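Local structure of dTor_3x33L (Synthetic construct, 4YY2) at residues E29-E34 with E43-L48; L13-E18 with K95-E100; E62-E67 with E76-L81. The protein is a computationally designed protein with no assigned biological activity, made to fold into a closed left-handed alpha/alpha toroid of three tandem repeats. All blocks are in the same frame, centred on the assembly; numbering follows the deposited sequence.

Contact 1 of 3, residues E29-E34 with E43-L48; sequences EKFLKE and EVLLEL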
loop_
_atom_site.group_PDB
_atom_site.type_symbol
_atom_site.label_atom_id
_atom_site.label_comp_id
_atom_site.label_asym_id
_atom_site.label_seq_id
_atom_site.Cartn_x
_atom_site.Cartn_y
_atom_site.Cartn_z
ATOM N N GLU A 29 -7.092 11.118 2.606
ATOM C CA GLU A 29 -8.191 11.409 3.526
ATOM C C GLU A 29 -8.844 10.145 4.034
ATOM O O GLU A 29 -9.204 10.100 5.220
ATOM C CB GLU A 29 -9.210 12.378 2.991
ATOM C CG GLU A 29 -8.629 13.766 2.802
ATOM C CD GLU A 29 -8.428 14.549 4.091
ATOM O OE1 GLU A 29 -8.824 14.120 5.200
ATOM O OE2 GLU A 29 -7.822 15.598 3.949
ATOM N N LYS A 30 -9.023 9.143 3.181
ATOM C CA LYS A 30 -9.488 7.829 3.655
ATOM C C LYS A 30 -8.572 7.223 4.726
ATOM O O LYS A 30 -9.025 6.765 5.764
ATOM C CB LYS A 30 -9.622 6.815 2.516
ATOM C CG LYS A 30 -10.842 7.053 1.641
ATOM C CD LYS A 30 -10.734 6.345 0.287
ATOM C CE LYS A 30 -10.950 4.860 0.413
ATOM N NZ LYS A 30 -10.913 4.302 -0.969
ATOM N N PHE A 31 -7.278 7.313 4.483
ATOM C CA PHE A 31 -6.221 6.835 5.434
ATOM C C PHE A 31 -6.309 7.513 6.785
ATOM O O PHE A 31 -6.394 6.856 7.854
ATOM C CB PHE A 31 -4.849 7.013 4.754
ATOM C CG PHE A 31 -3.697 6.651 5.594
ATOM C CD1 PHE A 31 -3.311 5.349 5.748
ATOM C CD2 PHE A 31 -2.984 7.621 6.267
ATOM C CE1 PHE A 31 -2.218 5.023 6.543
ATOM C CE2 PHE A 31 -1.851 7.301 6.999
ATOM C CZ PHE A 31 -1.480 5.988 7.153
ATOM N N LEU A 32 -6.358 8.833 6.769
ATOM C CA LEU A 32 -6.505 9.625 8.011
ATOM C C LEU A 32 -7.771 9.320 8.762
ATOM O O LEU A 32 -7.753 9.150 9.992
ATOM C CB LEU A 32 -6.364 11.095 7.736
ATOM C CG LEU A 32 -5.000 11.523 7.232
ATOM C CD1 LEU A 32 -5.084 13.001 6.923
ATOM C CD2 LEU A 32 -3.857 11.268 8.232
ATOM N N LYS A 33 -8.884 9.203 8.045
ATOM C CA LYS A 33 -10.174 8.911 8.694
ATOM C C LYS A 33 -10.187 7.537 9.373
ATOM O O LYS A 33 -10.754 7.339 10.470
ATOM C CB LYS A 33 -11.288 8.982 7.627
ATOM C CG LYS A 33 -12.662 8.569 8.075
ATOM C CD LYS A 33 -13.334 7.901 6.876
ATOM C CE LYS A 33 -13.852 8.905 5.866
ATOM N NZ LYS A 33 -15.357 8.868 5.795
ATOM N N GLU A 34 -9.609 6.559 8.731
ATOM C CA GLU A 34 -9.535 5.206 9.316
ATOM C C GLU A 34 -8.631 5.121 10.553
ATOM O O GLU A 34 -8.955 4.436 11.512
ATOM C CB GLU A 34 -9.094 4.166 8.260
ATOM C CG GLU A 34 -10.067 3.968 7.130
ATOM C CD GLU A 34 -11.452 3.473 7.534
ATOM O OE1 GLU A 34 -11.581 2.638 8.471
ATOM O OE2 GLU A 34 -12.429 3.948 6.893
ATOM N N GLU A 43 -2.309 -1.707 8.999
ATOM C CA GLU A 43 -3.631 -2.286 8.764
ATOM C C GLU A 43 -4.449 -1.502 7.730
ATOM O O GLU A 43 -5.088 -2.088 6.839
ATOM C CB GLU A 43 -4.408 -2.267 10.079
ATOM C CG GLU A 43 -5.674 -3.033 10.111
ATOM C CD GLU A 43 -6.382 -2.879 11.454
ATOM O OE1 GLU A 43 -5.960 -2.080 12.333
ATOM O OE2 GLU A 43 -7.360 -3.562 11.601
ATOM N N VAL A 44 -4.473 -0.158 7.870
ATOM C CA VAL A 44 -5.153 0.677 6.913
ATOM C C VAL A 44 -4.591 0.607 5.494
ATOM O O VAL A 44 -5.339 0.510 4.513
ATOM C CB VAL A 44 -5.164 2.149 7.341
ATOM C CG1 VAL A 44 -5.929 3.002 6.368
ATOM C CG2 VAL A 44 -5.806 2.280 8.718
ATOM N N LEU A 45 -3.254 0.598 5.391
ATOM C CA LEU A 45 -2.646 0.455 4.075
ATOM C C LEU A 45 -3.115 -0.822 3.414
ATOM O O LEU A 45 -3.433 -0.865 2.230
ATOM C CB LEU A 45 -1.123 0.479 4.155
ATOM C CG LEU A 45 -0.525 1.881 4.506
ATOM C CD1 LEU A 45 0.957 1.763 4.823
ATOM C CD2 LEU A 45 -0.752 2.886 3.402
ATOM N N LEU A 46 -3.170 -1.902 4.209
ATOM C CA LEU A 46 -3.610 -3.219 3.660
ATOM C C LEU A 46 -5.059 -3.155 3.210
ATOM O O LEU A 46 -5.407 -3.700 2.120
ATOM C CB LEU A 46 -3.374 -4.327 4.722
ATOM C CG LEU A 46 -1.877 -4.605 4.943
ATOM C CD1 LEU A 46 -1.696 -5.417 6.204
ATOM C CD2 LEU A 46 -1.188 -5.268 3.761
ATOM N N GLU A 47 -5.920 -2.488 3.985
ATOM C CA GLU A 47 -7.299 -2.342 3.524
ATOM C C GLU A 47 -7.391 -1.558 2.203
ATOM O O GLU A 47 -8.262 -1.844 1.342
ATOM C CB GLU A 47 -8.123 -1.705 4.616
ATOM C CG GLU A 47 -8.270 -2.646 5.809
ATOM C CD GLU A 47 -9.130 -2.099 6.936
ATOM O OE1 GLU A 47 -9.637 -0.990 6.859
ATOM O OE2 GLU A 47 -9.262 -2.774 7.967
ATOM N N LEU A 48 -6.589 -0.526 2.093
ATOM C CA LEU A 48 -6.612 0.345 0.882
ATOM C C LEU A 48 -6.137 -0.414 -0.318
ATOM O O LEU A 48 -6.672 -0.247 -1.436
ATOM C CB LEU A 48 -5.834 1.633 1.096
ATOM C CG LEU A 48 -6.436 2.639 2.073
ATOM C CD1 LEU A 48 -5.403 3.693 2.440
ATOM C CD2 LEU A 48 -7.697 3.263 1.488
#

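Contact 2 of 3, residues L13-E18 with K95-E100; sequences LELIAE and KKFWKE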
loop_
_atom_site.group_PDB
_atom_site.type_symbol
_atom_site.label_atom_id
_atom_site.label_comp_id
_atom_site.label_asym_id
_atom_site.label_seq_id
_atom_site.Cartn_x
_atom_site.Cartn_y
_atom_site.Cartn_z
ATOM N N LEU A 13 1.030 5.809 -0.161
ATOM C CA LEU A 13 -0.333 6.314 -0.465
ATOM C C LEU A 13 -0.476 6.800 -1.887
ATOM O O LEU A 13 -1.537 6.580 -2.485
ATOM C CB LEU A 13 -0.745 7.404 0.504
ATOM C CG LEU A 13 -0.951 6.898 1.942
ATOM C CD1 LEU A 13 -1.088 8.080 2.889
ATOM C CD2 LEU A 13 -2.186 5.978 2.112
ATOM N N GLU A 14 0.571 7.383 -2.448
ATOM C CA GLU A 14 0.549 7.823 -3.838
ATOM C C GLU A 14 0.484 6.667 -4.793
ATOM O O GLU A 14 -0.275 6.678 -5.786
ATOM C CB GLU A 14 1.730 8.739 -4.172
ATOM C CG GLU A 14 1.603 10.118 -3.494
ATOM C CD GLU A 14 2.716 11.095 -3.886
ATOM O OE1 GLU A 14 3.629 10.708 -4.638
ATOM O OE2 GLU A 14 2.673 12.243 -3.430
ATOM N N LEU A 15 1.240 5.623 -4.479
ATOM C CA LEU A 15 1.232 4.419 -5.281
ATOM C C LEU A 15 -0.143 3.759 -5.238
ATOM O O LEU A 15 -0.597 3.198 -6.238
ATOM C CB LEU A 15 2.353 3.424 -4.844
ATOM C CG LEU A 15 3.767 3.920 -5.109
ATOM C CD1 LEU A 15 4.812 3.050 -4.498
ATOM C CD2 LEU A 15 4.046 4.148 -6.593
ATOM N N ILE A 16 -0.751 3.729 -4.048
ATOM C CA ILE A 16 -2.115 3.162 -3.867
ATOM C C ILE A 16 -3.162 3.965 -4.645
ATOM O O ILE A 16 -4.006 3.360 -5.354
ATOM C CB ILE A 16 -2.478 3.034 -2.386
ATOM C CG1 ILE A 16 -1.551 1.991 -1.711
ATOM C CG2 ILE A 16 -3.947 2.707 -2.229
ATOM C CD1 ILE A 16 -1.579 2.035 -0.195
ATOM N N ALA A 17 -3.060 5.302 -4.607
ATOM C CA ALA A 17 -3.903 6.100 -5.478
ATOM C C ALA A 17 -3.813 5.751 -6.954
ATOM O O ALA A 17 -4.857 5.611 -7.677
ATOM C CB ALA A 17 -3.616 7.575 -5.279
ATOM N N GLU A 18 -2.581 5.638 -7.462
ATOM C CA GLU A 18 -2.415 5.220 -8.868
ATOM C C GLU A 18 -3.055 3.872 -9.151
ATOM O O GLU A 18 -3.743 3.676 -10.217
ATOM C CB GLU A 18 -0.968 5.214 -9.263
ATOM C CG GLU A 18 -0.760 5.223 -10.764
ATOM C CD GLU A 18 0.614 5.719 -11.209
ATOM O OE1 GLU A 18 1.563 5.695 -10.388
ATOM O OE2 GLU A 18 0.732 6.148 -12.404
ATOM N N LYS A 95 10.954 0.431 -8.074
ATOM C CA LYS A 95 11.679 1.562 -8.729
ATOM C C LYS A 95 11.015 2.868 -8.451
ATOM O O LYS A 95 11.707 3.867 -8.130
ATOM C CB LYS A 95 11.882 1.404 -10.298
ATOM C CG LYS A 95 10.599 1.258 -11.072
ATOM C CD LYS A 95 10.626 1.748 -12.518
ATOM C CE LYS A 95 9.369 1.394 -13.307
ATOM N NZ LYS A 95 8.287 2.404 -13.144
ATOM N N LYS A 96 9.685 2.922 -8.603
ATOM C CA LYS A 96 8.933 4.147 -8.422
ATOM C C LYS A 96 8.984 4.651 -7.021
ATOM O O LYS A 96 9.089 5.865 -6.784
ATOM C CB LYS A 96 7.468 4.005 -8.854
ATOM C CG LYS A 96 7.218 4.000 -10.340
ATOM C CD LYS A 96 5.727 3.733 -10.643
ATOM C CE LYS A 96 5.323 3.913 -12.092
ATOM N NZ LYS A 96 3.832 3.772 -12.144
ATOM N N PHE A 97 8.903 3.702 -6.088
ATOM C CA PHE A 97 8.976 3.992 -4.711
ATOM C C PHE A 97 10.287 4.766 -4.383
ATOM O O PHE A 97 10.257 5.854 -3.792
ATOM C CB PHE A 97 8.796 2.762 -3.871
ATOM C CG PHE A 97 8.998 2.998 -2.375
ATOM C CD1 PHE A 97 7.944 3.474 -1.575
ATOM C CD2 PHE A 97 10.219 2.732 -1.773
ATOM C CE1 PHE A 97 8.146 3.684 -0.203
ATOM C CE2 PHE A 97 10.404 2.942 -0.390
ATOM C CZ PHE A 97 9.344 3.415 0.367
ATOM N N TRP A 98 11.401 4.195 -4.769
ATOM C CA TRP A 98 12.691 4.777 -4.419
ATOM C C TRP A 98 12.898 6.092 -5.155
ATOM O O TRP A 98 13.531 7.022 -4.609
ATOM C CB TRP A 98 13.826 3.727 -4.608
ATOM C CG TRP A 98 13.813 2.669 -3.531
ATOM C CD1 TRP A 98 13.352 1.409 -3.650
ATOM C CD2 TRP A 98 14.262 2.794 -2.187
ATOM N NE1 TRP A 98 13.473 0.737 -2.474
ATOM C CE2 TRP A 98 14.004 1.574 -1.544
ATOM C CE3 TRP A 98 14.828 3.840 -1.442
ATOM C CZ2 TRP A 98 14.367 1.317 -0.194
ATOM C CZ3 TRP A 98 15.179 3.583 -0.091
ATOM C CH2 TRP A 98 14.915 2.341 0.511
ATOM N N LYS A 99 12.348 6.186 -6.375
ATOM C CA LYS A 99 12.457 7.424 -7.164
ATOM C C LYS A 99 11.746 8.539 -6.477
ATOM O O LYS A 99 12.279 9.650 -6.366
ATOM C CB LYS A 99 11.866 7.323 -8.581
ATOM C CG LYS A 99 12.900 7.227 -9.669
ATOM C CD LYS A 99 12.253 6.918 -11.015
ATOM C CE LYS A 99 13.121 6.015 -11.853
ATOM N NZ LYS A 99 12.482 5.790 -13.178
ATOM N N GLU A 100 10.537 8.244 -6.021
ATOM C CA GLU A 100 9.645 9.272 -5.480
ATOM C C GLU A 100 10.162 9.722 -4.131
ATOM O O GLU A 100 10.034 10.854 -3.729
ATOM C CB GLU A 100 8.226 8.753 -5.350
ATOM C CG GLU A 100 7.457 8.625 -6.666
ATOM C CD GLU A 100 7.383 9.946 -7.424
ATOM O OE1 GLU A 100 6.975 10.962 -6.822
ATOM O OE2 GLU A 100 7.817 9.978 -8.591
#

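Contact 3 of 3, residues E62-E67 with E76-L81; sequences EKFLKE and EVLLEL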
loop_
_atom_site.group_PDB
_atom_site.type_symbol
_atom_site.label_atom_id
_atom_site.label_comp_id
_atom_site.label_asym_id
_atom_site.label_seq_id
_atom_site.Cartn_x
_atom_site.Cartn_y
_atom_site.Cartn_z
ATOM N N GLU A 62 -3.896 -11.508 5.352
ATOM C CA GLU A 62 -3.271 -12.821 5.597
ATOM C C GLU A 62 -2.051 -13.031 4.752
ATOM O O GLU A 62 -1.057 -13.569 5.234
ATOM C CB GLU A 62 -4.214 -14.026 5.466
ATOM C CG GLU A 62 -5.176 -14.185 6.601
ATOM C CD GLU A 62 -4.592 -14.517 7.995
ATOM O OE1 GLU A 62 -3.547 -15.070 8.201
ATOM O OE2 GLU A 62 -5.305 -14.265 8.925
ATOM N N LYS A 63 -2.086 -12.554 3.509
ATOM C CA LYS A 63 -0.925 -12.675 2.641
ATOM C C LYS A 63 0.244 -11.898 3.204
ATOM O O LYS A 63 1.345 -12.385 3.205
ATOM C CB LYS A 63 -1.197 -12.150 1.237
ATOM C CG LYS A 63 -0.058 -12.364 0.278
ATOM C CD LYS A 63 0.583 -13.754 0.341
ATOM C CE LYS A 63 1.324 -14.123 -0.943
ATOM N NZ LYS A 63 1.979 -12.965 -1.601
ATOM N N PHE A 64 -0.017 -10.674 3.626
ATOM C CA PHE A 64 0.973 -9.833 4.298
ATOM C C PHE A 64 1.611 -10.571 5.466
ATOM O O PHE A 64 2.836 -10.664 5.581
ATOM C CB PHE A 64 0.358 -8.509 4.758
ATOM C CG PHE A 64 1.323 -7.613 5.481
ATOM C CD1 PHE A 64 2.191 -6.796 4.791
ATOM C CD2 PHE A 64 1.310 -7.559 6.873
ATOM C CE1 PHE A 64 3.081 -5.961 5.486
ATOM C CE2 PHE A 64 2.160 -6.670 7.564
ATOM C CZ PHE A 64 3.020 -5.861 6.874
ATOM N N LEU A 65 0.798 -11.034 6.362
ATOM C CA LEU A 65 1.288 -11.683 7.539
ATOM C C LEU A 65 2.117 -12.965 7.262
ATOM O O LEU A 65 3.097 -13.284 7.932
ATOM C CB LEU A 65 0.134 -11.987 8.467
ATOM C CG LEU A 65 -0.585 -10.761 9.065
ATOM C CD1 LEU A 65 -1.762 -11.292 9.837
ATOM C CD2 LEU A 65 0.367 -9.965 9.990
ATOM N N LYS A 66 1.655 -13.740 6.299
ATOM C CA LYS A 66 2.381 -14.938 5.878
ATOM C C LYS A 66 3.781 -14.596 5.376
ATOM O O LYS A 66 4.756 -15.270 5.701
ATOM C CB LYS A 66 1.544 -15.675 4.788
ATOM C CG LYS A 66 2.247 -16.881 4.173
ATOM C CD LYS A 66 1.277 -17.693 3.296
ATOM C CE LYS A 66 1.897 -19.025 2.808
ATOM N NZ LYS A 66 1.265 -20.256 3.392
ATOM N N GLU A 67 3.881 -13.527 4.577
ATOM C CA GLU A 67 5.147 -13.058 4.015
ATOM C C GLU A 67 6.081 -12.597 5.066
ATOM O O GLU A 67 7.279 -12.915 5.044
ATOM C CB GLU A 67 4.938 -11.963 2.964
ATOM C CG GLU A 67 4.216 -12.462 1.732
ATOM C CD GLU A 67 4.978 -13.486 0.917
ATOM O OE1 GLU A 67 6.070 -13.137 0.431
ATOM O OE2 GLU A 67 4.464 -14.632 0.737
ATOM N N GLU A 76 8.701 -3.982 1.746
ATOM C CA GLU A 76 8.872 -4.820 0.578
ATOM C C GLU A 76 7.587 -5.567 0.237
ATOM O O GLU A 76 7.136 -5.629 -0.925
ATOM C CB GLU A 76 9.989 -5.832 0.798
ATOM C CG GLU A 76 10.255 -6.571 -0.501
ATOM C CD GLU A 76 11.603 -7.306 -0.535
ATOM O OE1 GLU A 76 11.655 -8.556 -0.380
ATOM O OE2 GLU A 76 12.617 -6.628 -0.718
ATOM N N VAL A 77 6.988 -6.150 1.264
ATOM C CA VAL A 77 5.686 -6.848 1.048
ATOM C C VAL A 77 4.597 -5.899 0.566
ATOM O O VAL A 77 3.804 -6.220 -0.356
ATOM C CB VAL A 77 5.217 -7.634 2.305
ATOM C CG1 VAL A 77 3.931 -8.366 2.052
ATOM C CG2 VAL A 77 6.287 -8.640 2.727
ATOM N N LEU A 78 4.479 -4.759 1.206
ATOM C CA LEU A 78 3.472 -3.770 0.768
ATOM C C LEU A 78 3.648 -3.385 -0.692
ATOM O O LEU A 78 2.654 -3.260 -1.438
ATOM C CB LEU A 78 3.529 -2.525 1.656
ATOM C CG LEU A 78 3.034 -2.777 3.094
ATOM C CD1 LEU A 78 3.379 -1.597 3.996
ATOM C CD2 LEU A 78 1.529 -3.009 3.168
ATOM N N LEU A 79 4.910 -3.195 -1.086
ATOM C CA LEU A 79 5.180 -2.853 -2.485
ATOM C C LEU A 79 4.712 -3.976 -3.425
ATOM O O LEU A 79 4.204 -3.705 -4.528
ATOM C CB LEU A 79 6.619 -2.447 -2.707
ATOM C CG LEU A 79 6.965 -1.125 -1.997
ATOM C CD1 LEU A 79 8.468 -0.935 -1.883
ATOM C CD2 LEU A 79 6.333 0.054 -2.727
ATOM N N GLU A 80 4.997 -5.208 -3.039
ATOM C CA GLU A 80 4.603 -6.381 -3.838
ATOM C C GLU A 80 3.081 -6.510 -3.940
ATOM O O GLU A 80 2.538 -6.757 -5.033
ATOM C CB GLU A 80 5.251 -7.645 -3.305
ATOM C CG GLU A 80 6.752 -7.560 -3.452
ATOM C CD GLU A 80 7.503 -8.831 -3.121
ATOM O OE1 GLU A 80 6.875 -9.797 -2.671
ATOM O OE2 GLU A 80 8.750 -8.827 -3.318
ATOM N N LEU A 81 2.392 -6.199 -2.858
ATOM C CA LEU A 81 0.951 -6.160 -2.842
ATOM C C LEU A 81 0.385 -5.057 -3.709
ATOM O O LEU A 81 -0.591 -5.259 -4.406
ATOM C CB LEU A 81 0.434 -6.061 -1.410
ATOM C CG LEU A 81 0.685 -7.312 -0.584
ATOM C CD1 LEU A 81 0.381 -7.153 0.922
ATOM C CD2 LEU A 81 -0.100 -8.492 -1.140
#

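Contact 1 of 3, residues E29-E34 with E43-L48
The backbones of 29-34 and 43-48 come nearest at Phe31 and Val44, whose CA atoms are 6.4 Å apart. Both segments are helical throughout; their axes approach to 10.0 Å and run in broadly opposed directions, with 135° between them. Phe31 carries most of the side-chain contact. With its CG anti to the backbone N (chi1 177°), the ring swings across the gap and brings CD1 to 3.6 Å from Val44 CG1. The far corner of that same side, CE1, meets CG and CD2 of Leu45, so two consecutive residues of 43-48 share one flank of the ring. At the root of the side chain, Leu48 CD1 sits near the ring plane at its edge and approaches Phe31 CB to 4.1 Å. With an alanine in place of Phe31, Val44 and Leu45 would probably face a gap where the ring had packed. Next to the ring, both Val44 methyls touch Glu34 CB, CG2 being the nearer at 3.8 Å. Lys30 bends at chi3 (75°) and lays CE against Leu48 CD2, 3.8 Å away, while its amine goes on to a salt bridge with Glu51. The carboxylates of Glu34 and Glu47 come near each other, OE1 to OE1 at 4.4 Å, but both of these oxygens have a salt bridge to Lys39, which is likely to offset the repulsion, and Glu47 OE2 pairs with Lys61. A buried apolar seam flanked by charged residues thus joins two consecutive helices as an alpha-alpha hairpin, the kind of unit from which this designed alpha/alpha toroid is assembled.

Contact 2 of 3, residues L13-E18 with K95-E100
Leu15 and Phe97 meet in a loosely packed helix-to-helix contact that closes the toroid, joining the first helix of the chain, 8-20, to the last, 90-101. Only 214 Å² is buried between the segments, and the axes come no closer than 10.9 Å, at 133°. Leu15 reaches across with both methyls: CD1 lies near the plane of the Phe97 ring at its edge, touching CB at 4.0 Å, and CD2 rests on Lys96 CB. Leu79 of helix 74-86 packs on both Leu15 and Phe97, which ties the seam into the core. The other approaches are between charged groups. Glu18 and Lys96, two extended chains meeting at about a right angle, form a salt bridge whose hydrogen bond, from NZ to OE1, is weak at 3.5 Å. Elsewhere along the helices, the carboxylates of Glu14 and Glu100 bring OE1 to within 4.0 Å of OE1, their planes turned 47° apart. That pair is probably mildly unfavourable, although Arg24 makes a weak, long ion pair with Glu14. Pairing of the first and last helices, through segments 77 residues apart at their closest ends, is what is expected of a closed repeat architecture, as designed here, and not of an open superhelix.

Contact 3 of 3, residues E62-E67 with E76-L81
Phe64, Val77, Leu78 and Leu81 make up the tight side of this contact, and Lys63 and Glu67 the looser, polar side, with Glu80 nearby but not touching. On the tight side Phe64 CD1 presses to 3.6 Å from Val77 CG1, and CE1 comes to 4.0 Å from Leu78 CG. Leu81 closes the row from the edge of the ring, CD1 lying near the ring plane and 4.1 Å from Phe64 CB. All four residues are buried. Glu67 spans both sides: its CB lies against both Val77 methyls, 3.6 Å from CG2, before the chain folds over at chi2 (-66°) and carries the carboxylate outward. There the grip slackens. Lys63 has its CG anti to the backbone N (chi1 -175°), which sets CG, rather than the far end of the chain, against Leu81 CD2. Its amine reaches one turn on along its own helix to Glu67, where NZ and OE2 make a long salt bridge of 3.8 Å; a further ion pair, to Glu84, is weak. Glu67 and Glu80 bring like charges near each other, OE1 to OE1 at 4.6 Å, while the other Glu80 oxygen is paired with Lys94. No hydrogen bond joins the two segments, whose axes lie 10.1 Å apart at 141°, so apolar packing carries the contact. Around it, helix 41-53 supplies Leu46, which packs on Phe64, Leu78 and Leu81; helix 8-20 meets Leu78 and Leu79 through Leu12, and helix 90-101 covers Leu79 with Val93 and Phe97.

In the fold
The three contacts stand round the toroid with their centres about 16 Å from one another, each about 9 Å from the centre of the chain. Contacts 1 and 3 follow in series and repeat the same sequence pair, EKFLKE against EVLLEL; contact 2 brackets both by bringing the first and last helices together. Leucines of the inner helices couple them: Leu45 CD2 lies 3.6 Å from Leu13 CD2, Leu46 CD2 is 3.6 Å from Leu78 CD2, and Leu15 CD1 is 3.8 Å from Leu79 CD2. The side chains of Leu45 and Leu78 each come within about 5 Å of a bound sodium ion, that of Phe97 within about 8 Å of one.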